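Local coordinates for protein exocyst complex component EXO70 (Saccharomyces cerevisiae, PDB 2B1E) that tethers secretory vesicles to sites of exocytosis as a subunit of the exocyst and plays a role in the assembly of that complex, at residues F244-E248 with K322-Y326; L331-I337 with H364-L368; T313-M317 with L423-I427; I290-I294 with D374-L379. One frame throughout, in Å; residues are numbered along the deposited sequence.

Contact 1. Residues F244-E248 with K322-Y326; sequences FFSFE and KFSEY
F244 and Y326 both hold CG beside the backbone N and anti to the carbonyl carbon (chi1 -70° and -74°). With these settings the phenyl of F244 extends to F323, while the Y326 ring comes back against the stem of the F244 side chain. F244 CB sits over one face of that ring, 3.9 Å from the Y326 ring centroid, as a CH-pi contact. The edge of the F244 ring points at the F323 face in a T-shaped pair with planes at 71°, and F244 CE2 stands 3.6 Å above the centre of the F323 ring. With F247 these residues make an aromatic cluster, joining the segment that leads into helix 245-259 to the turn between helix 311-323 and helix 327-333; Y326 is the N-cap residue of the latter. Flat, bulky rings suit a joint whose backbones stay well apart. F247 adds an oblique contact, its CD2 3.6 Å from Y326 CD1, and is backed by L285 and C330. At the outer end of the phenol, Y326 OH stays 3.9 Å from E248 OE1; that carboxylate oxygen bonds instead to the backbone N of G176, and K175 makes a cation-pi contact with Y326.

Contact 2. Residues L331-I337 with H364-L368; sequences LGAMDNI and HNVLL
The H364 imidazole lies with one face against the peptide joining M334 and D335; D335 N is 3.8 Å above the ring plane, offset toward the rim. L331 O approaches this ring obliquely, and although it is only 2.7 Å from H364 ND1 the angle is too poor for a hydrogen bond; the carbonyl already accepts from M334 N. D335 CB comes within 3.8 Å of H364 NE2, and the aspartate carboxylate is near enough to favour, perhaps, a protonated histidine. With an alanine in place of H364, the M334-D335 peptide would probably lose the flat surface it rests on, and a gap would open beside L331 O and D335 CB. Methionine suits position 334 because its flexible thioether can follow the surface offered by L367 and L368. A bend at chi2 (-58°) brings M334 SD to 3.5 Å from L367 CG. Nearer the backbone, M334 CG lies 3.9 Å from L368 CB. L331 crosses L368 at about a right angle, methyl to methyl, with CD2 of each 3.8 Å apart. I337 O is buried against L367 and finds no polar partner. F286 of helix 268-299 touches both M334 and I337. The contact thus brings the last part of the short helix around 327-333 and the loop after it onto the opening turn of helix 364-391, a connection between two helices of the all-helical C-terminal region, closed by packing the end of one on the start of the other, whose modelled linking residues form neither helix nor strand.

Contact 3. Residues T313-M317 with L423-I427; sequences TVDTM and LVEQI
Segments 313-317 and 423-427, of helices 311-323 and 410-429, run nearly parallel, their axes at 24° and approaching to 10.2 Å, with M317 and V424 the nearest pair of CA atoms. M317 bridges this spacing. Its chi1 and a bend at chi2 (-47°) fold the sulfur across the branch of V424, and M317 SD lies 3.9 Å from both V424 CG1 and V424 CG2. Nearer the backbone, the straight arm of I427 drives CD1 to 3.3 Å from M317 CB, tighter than usual for two carbons. One turn earlier T313 turns its methyl to the partner helix: T313 CG2 is 4.1 Å from V424 CG2 and also meets a methyl of L423. Threonine suits this buried site because its two branches divide the work, OG1 bonding to N420 ND2, a turn back on the partner helix, while CG2 joins the apolar surface. V314 adds a looser touch, its CG2 4.2 Å from L423 CD2. Helix 364-391 covers the inner side, L379 and L383 packing on T313 and I376 on V424. No hydrogen bond joins the two segments themselves, so apolar packing holds them, with the bond to N420 at its margin.

Contact 4. Residues I290-I294 with D374-L379; sequences IDRII and DCIDTL
I290 meets C375 methyl to sulfur, CD1 lying 3.5 Å from C375 SG. A bend at chi2 (-64°) turns that methyl onto the opposing helix, where it also reaches T378 OG1. I293 spreads its two branches along the same surface: CD1 approaches C375 CB at 3.8 Å, and CG2 settles 3.6 Å from L379 CA, against the backbone itself. Beta-branched isoleucine suits this place, since one residue can touch two successive turns. I294 closes the row, its CG1 pressed to 3.5 Å from T378 CG2, a tight pair. T378 can offer that methyl because its hydroxyl is turned back on its own helix, where T378 OG1 donates to D374 O at 2.7 Å with a C=O...donor angle of 144°. The carbonyl is thus gripped twice, T378 N reaching it from the opposite face of its plane. Exchanging T378 for an alanine would probably open a gap beside I294 CG1 and leave D374 O with the backbone donor alone of this pair. Farther out, the D374 carboxylate forms salt bridges with R339 and R444 and bonds to W342 NE1, while D377 shares R444, tying the rear of the helix to its surroundings. T316 of helix 311-323 packs on both I293 and L379. Here helices 268-299 and 364-391 run nearly parallel, with segment axes 16° apart and 9.3 Å at closest approach; they are not consecutive in the chain, and such side-by-side packing of helices builds the helical bundles of the rod-like Exo70 fold.

Overall arrangement
Contact 4 is the most buried of the four; the other three are partly buried. Contact 3 pairs helix 311-323 with helix 410-429, contact 4 pairs helix 268-299 with helix 364-391, and the two pairs touch: the D315-R292 salt bridge ties them on the flank, with T316 against I293 inside. Both join near-parallel helices through aliphatic and sulfur-bearing side chains. Contacts 1 and 2 lie nearer the centre of the chain, at helix ends and turns, and there flat groups take over: aromatic rings in contact 1, an imidazole against a peptide in contact 2. They touch through F247 and A333. Helix 311-323 serves contacts 1 and 3, and helix 364-391 serves contacts 2 and 4.

Contact 1. Residues F244-E248 with K322-Y326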
loop_
_atom_site.group_PDB
_atom_site.type_symbol
_atom_site.label_atom_id
_atom_site.label_comp_id
_atom_site.label_asym_id
_atom_site.label_seq_id
_atom_site.Cartn_x
_atom_site.Cartn_y
_atom_site.Cartn_z
ATOM N N PHE A 244 -6.689 -0.507 4.718
ATOM C CA PHE A 244 -6.007 -0.931 3.502
ATOM C C PHE A 244 -6.425 -0.043 2.342
ATOM O O PHE A 244 -5.870 -0.130 1.247
ATOM C CB PHE A 244 -6.342 -2.391 3.189
ATOM C CG PHE A 244 -5.732 -3.368 4.152
ATOM C CD1 PHE A 244 -6.428 -4.504 4.544
ATOM C CD2 PHE A 244 -4.458 -3.153 4.667
ATOM C CE1 PHE A 244 -5.865 -5.407 5.438
ATOM C CE2 PHE A 244 -3.886 -4.052 5.561
ATOM C CZ PHE A 244 -4.591 -5.179 5.947
ATOM N N PHE A 245 -7.411 0.814 2.591
ATOM C CA PHE A 245 -7.890 1.725 1.565
ATOM C C PHE A 245 -6.773 2.695 1.205
ATOM O O PHE A 245 -6.730 3.229 0.096
ATOM C CB PHE A 245 -9.109 2.505 2.061
ATOM C CG PHE A 245 -9.666 3.459 1.043
ATOM C CD1 PHE A 245 -10.054 3.003 -0.214
ATOM C CD2 PHE A 245 -9.796 4.813 1.335
ATOM C CE1 PHE A 245 -10.557 3.879 -1.163
ATOM C CE2 PHE A 245 -10.301 5.698 0.387
ATOM C CZ PHE A 245 -10.682 5.228 -0.865
ATOM N N SER A 246 -5.868 2.912 2.152
ATOM C CA SER A 246 -4.744 3.810 1.946
ATOM C C SER A 246 -3.933 3.396 0.720
ATOM O O SER A 246 -3.382 4.244 0.018
ATOM C CB SER A 246 -3.846 3.820 3.182
ATOM O OG SER A 246 -3.348 2.525 3.455
ATOM N N PHE A 247 -3.857 2.094 0.462
ATOM C CA PHE A 247 -3.115 1.606 -0.695
ATOM C C PHE A 247 -3.730 2.141 -1.986
ATOM O O PHE A 247 -3.012 2.456 -2.937
ATOM C CB PHE A 247 -3.103 0.073 -0.735
ATOM C CG PHE A 247 -2.271 -0.562 0.346
ATOM C CD1 PHE A 247 -0.993 -0.086 0.633
ATOM C CD2 PHE A 247 -2.747 -1.667 1.049
ATOM C CE1 PHE A 247 -0.200 -0.703 1.602
ATOM C CE2 PHE A 247 -1.963 -2.290 2.018
ATOM C CZ PHE A 247 -0.687 -1.807 2.295
ATOM N N GLU A 248 -5.057 2.243 -2.017
ATOM C CA GLU A 248 -5.748 2.746 -3.201
ATOM C C GLU A 248 -5.637 4.264 -3.303
ATOM O O GLU A 248 -5.707 4.826 -4.395
ATOM C CB GLU A 248 -7.222 2.337 -3.180
ATOM C CG GLU A 248 -7.443 0.835 -3.175
ATOM C CD GLU A 248 -8.911 0.461 -3.194
ATOM O OE1 GLU A 248 -9.227 -0.707 -2.885
ATOM O OE2 GLU A 248 -9.748 1.326 -3.520
ATOM N N LYS A 322 -5.117 -10.422 4.796
ATOM C CA LYS A 322 -5.696 -9.261 4.136
ATOM C C LYS A 322 -4.584 -8.446 3.482
ATOM O O LYS A 322 -4.766 -7.883 2.400
ATOM C CB LYS A 322 -6.464 -8.407 5.145
ATOM C CG LYS A 322 -7.551 -9.168 5.900
ATOM C CD LYS A 322 -8.330 -8.260 6.841
ATOM C CE LYS A 322 -9.214 -9.065 7.782
ATOM N NZ LYS A 322 -10.141 -9.978 7.056
ATOM N N PHE A 323 -3.433 -8.394 4.144
ATOM C CA PHE A 323 -2.271 -7.677 3.634
ATOM C C PHE A 323 -1.879 -8.269 2.282
ATOM O O PHE A 323 -1.575 -7.540 1.340
ATOM C CB PHE A 323 -1.097 -7.824 4.604
ATOM C CG PHE A 323 -0.910 -6.661 5.530
ATOM C CD1 PHE A 323 -0.246 -5.516 5.105
ATOM C CD2 PHE A 323 -1.376 -6.718 6.841
ATOM C CE1 PHE A 323 -0.046 -4.442 5.972
ATOM C CE2 PHE A 323 -1.180 -5.647 7.718
ATOM C CZ PHE A 323 -0.513 -4.508 7.282
ATOM N N SER A 324 -1.902 -9.596 2.199
ATOM C CA SER A 324 -1.538 -10.311 0.978
ATOM C C SER A 324 -2.519 -10.108 -0.172
ATOM O O SER A 324 -2.198 -10.413 -1.318
ATOM C CB SER A 324 -1.408 -11.812 1.259
ATOM O OG SER A 324 -2.679 -12.409 1.466
ATOM N N GLU A 325 -3.714 -9.610 0.125
ATOM C CA GLU A 325 -4.705 -9.382 -0.920
ATOM C C GLU A 325 -4.395 -8.069 -1.631
ATOM O O GLU A 325 -4.976 -7.753 -2.671
ATOM C CB GLU A 325 -6.116 -9.352 -0.325
ATOM C CG GLU A 325 -6.510 -10.648 0.374
ATOM C CD GLU A 325 -7.936 -10.628 0.909
ATOM O OE1 GLU A 325 -8.319 -9.635 1.566
ATOM O OE2 GLU A 325 -8.669 -11.613 0.679
ATOM N N TYR A 326 -3.468 -7.311 -1.055
ATOM C CA TYR A 326 -3.040 -6.032 -1.609
ATOM C C TYR A 326 -1.550 -6.126 -1.913
ATOM O O TYR A 326 -0.754 -5.329 -1.420
ATOM C CB TYR A 326 -3.286 -4.901 -0.605
ATOM C CG TYR A 326 -4.735 -4.492 -0.458
ATOM C CD1 TYR A 326 -5.214 -3.328 -1.060
ATOM C CD2 TYR A 326 -5.623 -5.257 0.297
ATOM C CE1 TYR A 326 -6.546 -2.934 -0.910
ATOM C CE2 TYR A 326 -6.956 -4.874 0.453
ATOM C CZ TYR A 326 -7.411 -3.712 -0.152
ATOM O OH TYR A 326 -8.727 -3.331 0.004
#

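Contact 2. Residues L331-I337 with H364-L368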
loop_
_atom_site.group_PDB
_atom_site.type_symbol
_atom_site.label_atom_id
_atom_site.label_comp_id
_atom_site.label_asym_id
_atom_site.label_seq_id
_atom_site.Cartn_x
_atom_site.Cartn_y
_atom_site.Cartn_z
ATOM N N LEU A 331 3.925 -3.912 -1.653
ATOM C CA LEU A 331 5.196 -3.783 -2.353
ATOM C C LEU A 331 5.572 -2.320 -2.533
ATOM O O LEU A 331 6.671 -1.902 -2.160
ATOM C CB LEU A 331 5.116 -4.466 -3.718
ATOM C CG LEU A 331 5.112 -5.994 -3.698
ATOM C CD1 LEU A 331 4.654 -6.526 -5.043
ATOM C CD2 LEU A 331 6.510 -6.497 -3.352
ATOM N N GLY A 332 4.656 -1.547 -3.108
ATOM C CA GLY A 332 4.924 -0.137 -3.320
ATOM C C GLY A 332 5.275 0.544 -2.013
ATOM O O GLY A 332 6.157 1.401 -1.959
ATOM N N ALA A 333 4.581 0.146 -0.954
ATOM C CA ALA A 333 4.800 0.709 0.369
ATOM C C ALA A 333 6.213 0.442 0.876
ATOM O O ALA A 333 6.717 1.176 1.724
ATOM C CB ALA A 333 3.778 0.139 1.348
ATOM N N MET A 334 6.852 -0.600 0.355
ATOM C CA MET A 334 8.202 -0.952 0.785
ATOM C C MET A 334 9.281 0.077 0.445
ATOM O O MET A 334 10.411 -0.033 0.920
ATOM C CB MET A 334 8.604 -2.318 0.216
ATOM C CG MET A 334 7.863 -3.496 0.831
ATOM S SD MET A 334 8.071 -3.598 2.628
ATOM C CE MET A 334 6.579 -2.758 3.172
ATOM N N ASP A 335 8.946 1.077 -0.366
ATOM C CA ASP A 335 9.930 2.097 -0.728
ATOM C C ASP A 335 10.238 3.005 0.461
ATOM O O ASP A 335 9.348 3.651 1.014
ATOM C CB ASP A 335 9.430 2.939 -1.905
ATOM C CG ASP A 335 10.448 3.977 -2.352
ATOM O OD1 ASP A 335 10.762 4.884 -1.553
ATOM O OD2 ASP A 335 10.940 3.883 -3.498
ATOM N N ASN A 336 11.513 3.047 0.842
ATOM C CA ASN A 336 11.967 3.850 1.972
ATOM C C ASN A 336 11.126 3.616 3.220
ATOM O O ASN A 336 10.383 4.490 3.674
ATOM C CB ASN A 336 11.977 5.336 1.610
ATOM C CG ASN A 336 13.189 5.721 0.779
ATOM O OD1 ASN A 336 14.330 5.538 1.207
ATOM N ND2 ASN A 336 12.946 6.256 -0.414
ATOM N N ILE A 337 11.256 2.410 3.758
ATOM C CA ILE A 337 10.566 1.982 4.964
ATOM C C ILE A 337 11.324 0.750 5.425
ATOM O O ILE A 337 10.934 -0.381 5.144
ATOM C CB ILE A 337 9.094 1.609 4.692
ATOM C CG1 ILE A 337 8.504 0.898 5.914
ATOM C CG2 ILE A 337 8.994 0.737 3.464
ATOM C CD1 ILE A 337 7.094 0.378 5.709
ATOM N N HIS A 364 11.591 -4.387 -3.109
ATOM C CA HIS A 364 10.374 -4.541 -2.323
ATOM C C HIS A 364 9.932 -5.960 -1.984
ATOM O O HIS A 364 9.197 -6.161 -1.018
ATOM C CB HIS A 364 9.232 -3.806 -3.027
ATOM C CG HIS A 364 9.539 -2.375 -3.339
ATOM N ND1 HIS A 364 8.649 -1.546 -3.987
ATOM C CD2 HIS A 364 10.637 -1.623 -3.087
ATOM C CE1 HIS A 364 9.185 -0.345 -4.119
ATOM N NE2 HIS A 364 10.391 -0.365 -3.582
ATOM N N ASN A 365 10.366 -6.941 -2.769
ATOM C CA ASN A 365 9.974 -8.324 -2.514
ATOM C C ASN A 365 10.687 -8.901 -1.298
ATOM O O ASN A 365 10.077 -9.593 -0.484
ATOM C CB ASN A 365 10.256 -9.188 -3.740
ATOM C CG ASN A 365 9.613 -8.637 -4.991
ATOM O OD1 ASN A 365 10.140 -7.715 -5.615
ATOM N ND2 ASN A 365 8.458 -9.182 -5.353
ATOM N N VAL A 366 11.978 -8.614 -1.181
ATOM C CA VAL A 366 12.767 -9.094 -0.056
ATOM C C VAL A 366 12.295 -8.387 1.209
ATOM O O VAL A 366 12.126 -9.006 2.259
ATOM C CB VAL A 366 14.269 -8.792 -0.262
ATOM C CG1 VAL A 366 15.061 -9.211 0.965
ATOM C CG2 VAL A 366 14.778 -9.517 -1.497
ATOM N N LEU A 367 12.074 -7.085 1.090
ATOM C CA LEU A 367 11.631 -6.275 2.208
ATOM C C LEU A 367 10.277 -6.742 2.735
ATOM O O LEU A 367 10.103 -6.938 3.939
ATOM C CB LEU A 367 11.550 -4.813 1.779
ATOM C CG LEU A 367 11.523 -3.784 2.900
ATOM C CD1 LEU A 367 12.751 -3.958 3.786
ATOM C CD2 LEU A 367 11.492 -2.392 2.294
ATOM N N LEU A 368 9.324 -6.925 1.826
ATOM C CA LEU A 368 7.983 -7.364 2.196
ATOM C C LEU A 368 7.986 -8.775 2.781
ATOM O O LEU A 368 7.197 -9.080 3.678
ATOM C CB LEU A 368 7.054 -7.311 0.982
ATOM C CG LEU A 368 5.592 -7.700 1.223
ATOM C CD1 LEU A 368 4.982 -6.769 2.260
ATOM C CD2 LEU A 368 4.819 -7.630 -0.087
#

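Contact 3. Residues T313-M317 with L423-I427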
loop_
_atom_site.group_PDB
_atom_site.type_symbol
_atom_site.label_atom_id
_atom_site.label_comp_id
_atom_site.label_asym_id
_atom_site.label_seq_id
_atom_site.Cartn_x
_atom_site.Cartn_y
_atom_site.Cartn_z
ATOM N N THR A 313 -3.313 -15.757 17.293
ATOM C CA THR A 313 -2.857 -16.377 16.058
ATOM C C THR A 313 -3.911 -16.236 14.961
ATOM O O THR A 313 -3.599 -15.814 13.848
ATOM C CB THR A 313 -2.517 -17.865 16.304
ATOM O OG1 THR A 313 -1.427 -17.939 17.233
ATOM C CG2 THR A 313 -2.123 -18.563 15.011
ATOM N N VAL A 314 -5.156 -16.579 15.281
ATOM C CA VAL A 314 -6.237 -16.464 14.309
ATOM C C VAL A 314 -6.268 -15.036 13.765
ATOM O O VAL A 314 -6.275 -14.830 12.557
ATOM C CB VAL A 314 -7.614 -16.789 14.942
ATOM C CG1 VAL A 314 -8.710 -16.680 13.888
ATOM C CG2 VAL A 314 -7.603 -18.190 15.532
ATOM N N ASP A 315 -6.264 -14.055 14.661
ATOM C CA ASP A 315 -6.301 -12.651 14.261
ATOM C C ASP A 315 -5.093 -12.240 13.429
ATOM O O ASP A 315 -5.233 -11.593 12.390
ATOM C CB ASP A 315 -6.377 -11.748 15.494
ATOM C CG ASP A 315 -6.556 -10.278 15.135
ATOM O OD1 ASP A 315 -7.689 -9.888 14.774
ATOM O OD2 ASP A 315 -5.566 -9.514 15.208
ATOM N N THR A 316 -3.903 -12.606 13.896
ATOM C CA THR A 316 -2.677 -12.251 13.194
ATOM C C THR A 316 -2.637 -12.750 11.750
ATOM O O THR A 316 -2.220 -12.018 10.853
ATOM C CB THR A 316 -1.427 -12.779 13.943
ATOM O OG1 THR A 316 -1.369 -12.191 15.248
ATOM C CG2 THR A 316 -0.153 -12.412 13.193
ATOM N N MET A 317 -3.070 -13.983 11.514
ATOM C CA MET A 317 -3.036 -14.511 10.154
ATOM C C MET A 317 -4.120 -13.900 9.267
ATOM O O MET A 317 -3.892 -13.659 8.081
ATOM C CB MET A 317 -3.136 -16.036 10.168
ATOM C CG MET A 317 -1.930 -16.711 10.818
ATOM S SD MET A 317 -0.324 -16.087 10.252
ATOM C CE MET A 317 0.055 -14.963 11.465
ATOM N N LEU A 423 -1.420 -23.627 12.221
ATOM C CA LEU A 423 -2.435 -22.824 11.552
ATOM C C LEU A 423 -1.711 -21.770 10.717
ATOM O O LEU A 423 -2.122 -21.470 9.594
ATOM C CB LEU A 423 -3.368 -22.140 12.557
ATOM C CG LEU A 423 -4.345 -21.152 11.901
ATOM C CD1 LEU A 423 -5.212 -21.889 10.890
ATOM C CD2 LEU A 423 -5.210 -20.487 12.949
ATOM N N VAL A 424 -0.621 -21.220 11.251
ATOM C CA VAL A 424 0.145 -20.212 10.518
ATOM C C VAL A 424 0.571 -20.724 9.140
ATOM O O VAL A 424 0.425 -20.027 8.132
ATOM C CB VAL A 424 1.418 -19.793 11.283
ATOM C CG1 VAL A 424 2.340 -18.980 10.371
ATOM C CG2 VAL A 424 1.040 -18.977 12.498
ATOM N N GLU A 425 1.098 -21.941 9.101
ATOM C CA GLU A 425 1.543 -22.530 7.844
ATOM C C GLU A 425 0.389 -22.869 6.896
ATOM O O GLU A 425 0.534 -22.790 5.672
ATOM C CB GLU A 425 2.381 -23.776 8.129
ATOM C CG GLU A 425 2.837 -24.512 6.890
ATOM C CD GLU A 425 4.132 -25.255 7.114
ATOM O OE1 GLU A 425 4.249 -25.958 8.141
ATOM O OE2 GLU A 425 5.033 -25.135 6.257
ATOM N N GLN A 426 -0.754 -23.238 7.463
ATOM C CA GLN A 426 -1.925 -23.574 6.667
ATOM C C GLN A 426 -2.464 -22.339 5.949
ATOM O O GLN A 426 -2.825 -22.398 4.768
ATOM C CB GLN A 426 -3.017 -24.169 7.563
ATOM C CG GLN A 426 -2.594 -25.450 8.261
ATOM C CD GLN A 426 -3.680 -26.021 9.144
ATOM O OE1 GLN A 426 -4.349 -25.292 9.876
ATOM N NE2 GLN A 426 -3.854 -27.337 9.093
ATOM N N ILE A 427 -2.511 -21.221 6.664
ATOM C CA ILE A 427 -3.015 -19.977 6.094
ATOM C C ILE A 427 -2.043 -19.369 5.087
ATOM O O ILE A 427 -2.449 -18.613 4.199
ATOM C CB ILE A 427 -3.351 -18.967 7.210
ATOM C CG1 ILE A 427 -4.620 -19.433 7.928
ATOM C CG2 ILE A 427 -3.531 -17.559 6.634
ATOM C CD1 ILE A 427 -5.022 -18.583 9.099
#

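Contact 4. Residues I290-I294 with D374-L379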
loop_
_atom_site.group_PDB
_atom_site.type_symbol
_atom_site.label_atom_id
_atom_site.label_comp_id
_atom_site.label_asym_id
_atom_site.label_seq_id
_atom_site.Cartn_x
_atom_site.Cartn_y
_atom_site.Cartn_z
ATOM N N ILE A 290 2.622 -5.162 13.702
ATOM C CA ILE A 290 3.560 -5.760 14.644
ATOM C C ILE A 290 3.115 -5.512 16.084
ATOM O O ILE A 290 3.065 -6.439 16.891
ATOM C CB ILE A 290 4.996 -5.205 14.442
ATOM C CG1 ILE A 290 5.582 -5.729 13.124
ATOM C CG2 ILE A 290 5.889 -5.613 15.607
ATOM C CD1 ILE A 290 5.764 -7.250 13.076
ATOM N N ASP A 291 2.791 -4.259 16.392
ATOM C CA ASP A 291 2.345 -3.869 17.728
ATOM C C ASP A 291 1.037 -4.566 18.082
ATOM O O ASP A 291 0.795 -4.923 19.236
ATOM C CB ASP A 291 2.165 -2.349 17.789
ATOM C CG ASP A 291 3.489 -1.608 17.760
ATOM O OD1 ASP A 291 4.489 -2.205 17.304
ATOM O OD2 ASP A 291 3.535 -0.433 18.182
ATOM N N ARG A 292 0.199 -4.761 17.075
ATOM C CA ARG A 292 -1.077 -5.427 17.260
ATOM C C ARG A 292 -0.838 -6.874 17.710
ATOM O O ARG A 292 -1.521 -7.376 18.598
ATOM C CB ARG A 292 -1.850 -5.411 15.945
ATOM C CG ARG A 292 -3.235 -5.987 16.034
ATOM C CD ARG A 292 -3.604 -6.641 14.723
ATOM N NE ARG A 292 -5.023 -6.946 14.662
ATOM C CZ ARG A 292 -5.971 -6.020 14.587
ATOM N NH1 ARG A 292 -5.638 -4.732 14.560
ATOM N NH2 ARG A 292 -7.246 -6.379 14.541
ATOM N N ILE A 293 0.134 -7.539 17.091
ATOM C CA ILE A 293 0.458 -8.923 17.438
ATOM C C ILE A 293 0.991 -9.021 18.868
ATOM O O ILE A 293 0.579 -9.897 19.635
ATOM C CB ILE A 293 1.505 -9.513 16.466
ATOM C CG1 ILE A 293 0.952 -9.496 15.038
ATOM C CG2 ILE A 293 1.830 -10.950 16.859
ATOM C CD1 ILE A 293 1.978 -9.852 13.977
ATOM N N ILE A 294 1.910 -8.126 19.219
ATOM C CA ILE A 294 2.484 -8.101 20.561
ATOM C C ILE A 294 1.397 -7.887 21.620
ATOM O O ILE A 294 1.461 -8.461 22.705
ATOM C CB ILE A 294 3.552 -6.985 20.688
ATOM C CG1 ILE A 294 4.708 -7.274 19.732
ATOM C CG2 ILE A 294 4.069 -6.905 22.121
ATOM C CD1 ILE A 294 5.754 -6.184 19.683
ATOM N N ASP A 374 8.862 -11.417 9.900
ATOM C CA ASP A 374 9.030 -10.735 11.181
ATOM C C ASP A 374 7.740 -10.836 11.993
ATOM O O ASP A 374 7.780 -11.006 13.213
ATOM C CB ASP A 374 9.395 -9.264 10.970
ATOM C CG ASP A 374 10.864 -9.069 10.650
ATOM O OD1 ASP A 374 11.618 -10.064 10.664
ATOM O OD2 ASP A 374 11.266 -7.914 10.390
ATOM N N CYS A 375 6.604 -10.743 11.308
ATOM C CA CYS A 375 5.301 -10.840 11.958
ATOM C C CYS A 375 5.093 -12.215 12.588
ATOM O O CYS A 375 4.616 -12.325 13.722
ATOM C CB CYS A 375 4.176 -10.568 10.948
ATOM S SG CYS A 375 3.880 -8.808 10.577
ATOM N N ILE A 376 5.441 -13.266 11.848
ATOM C CA ILE A 376 5.283 -14.623 12.352
ATOM C C ILE A 376 6.264 -14.873 13.496
ATOM O O ILE A 376 5.927 -15.558 14.459
ATOM C CB ILE A 376 5.468 -15.652 11.218
ATOM C CG1 ILE A 376 4.364 -15.443 10.176
ATOM C CG2 ILE A 376 5.385 -17.071 11.766
ATOM C CD1 ILE A 376 4.592 -16.194 8.876
ATOM N N ASP A 377 7.466 -14.306 13.402
ATOM C CA ASP A 377 8.448 -14.453 14.476
ATOM C C ASP A 377 7.905 -13.794 15.744
ATOM O O ASP A 377 8.022 -14.336 16.851
ATOM C CB ASP A 377 9.769 -13.760 14.122
ATOM C CG ASP A 377 10.692 -14.624 13.282
ATOM O OD1 ASP A 377 10.403 -15.824 13.086
ATOM O OD2 ASP A 377 11.725 -14.087 12.823
ATOM N N THR A 378 7.330 -12.606 15.577
ATOM C CA THR A 378 6.794 -11.851 16.701
ATOM C C THR A 378 5.655 -12.602 17.371
ATOM O O THR A 378 5.546 -12.611 18.594
ATOM C CB THR A 378 6.310 -10.453 16.241
ATOM O OG1 THR A 378 7.398 -9.777 15.598
ATOM C CG2 THR A 378 5.832 -9.625 17.437
ATOM N N LEU A 379 4.805 -13.230 16.571
ATOM C CA LEU A 379 3.690 -14.003 17.110
ATOM C C LEU A 379 4.195 -15.182 17.950
ATOM O O LEU A 379 3.764 -15.388 19.090
ATOM C CB LEU A 379 2.817 -14.535 15.969
ATOM C CG LEU A 379 1.721 -15.520 16.385
ATOM C CD1 LEU A 379 0.683 -14.823 17.285
ATOM C CD2 LEU A 379 1.066 -16.078 15.140
#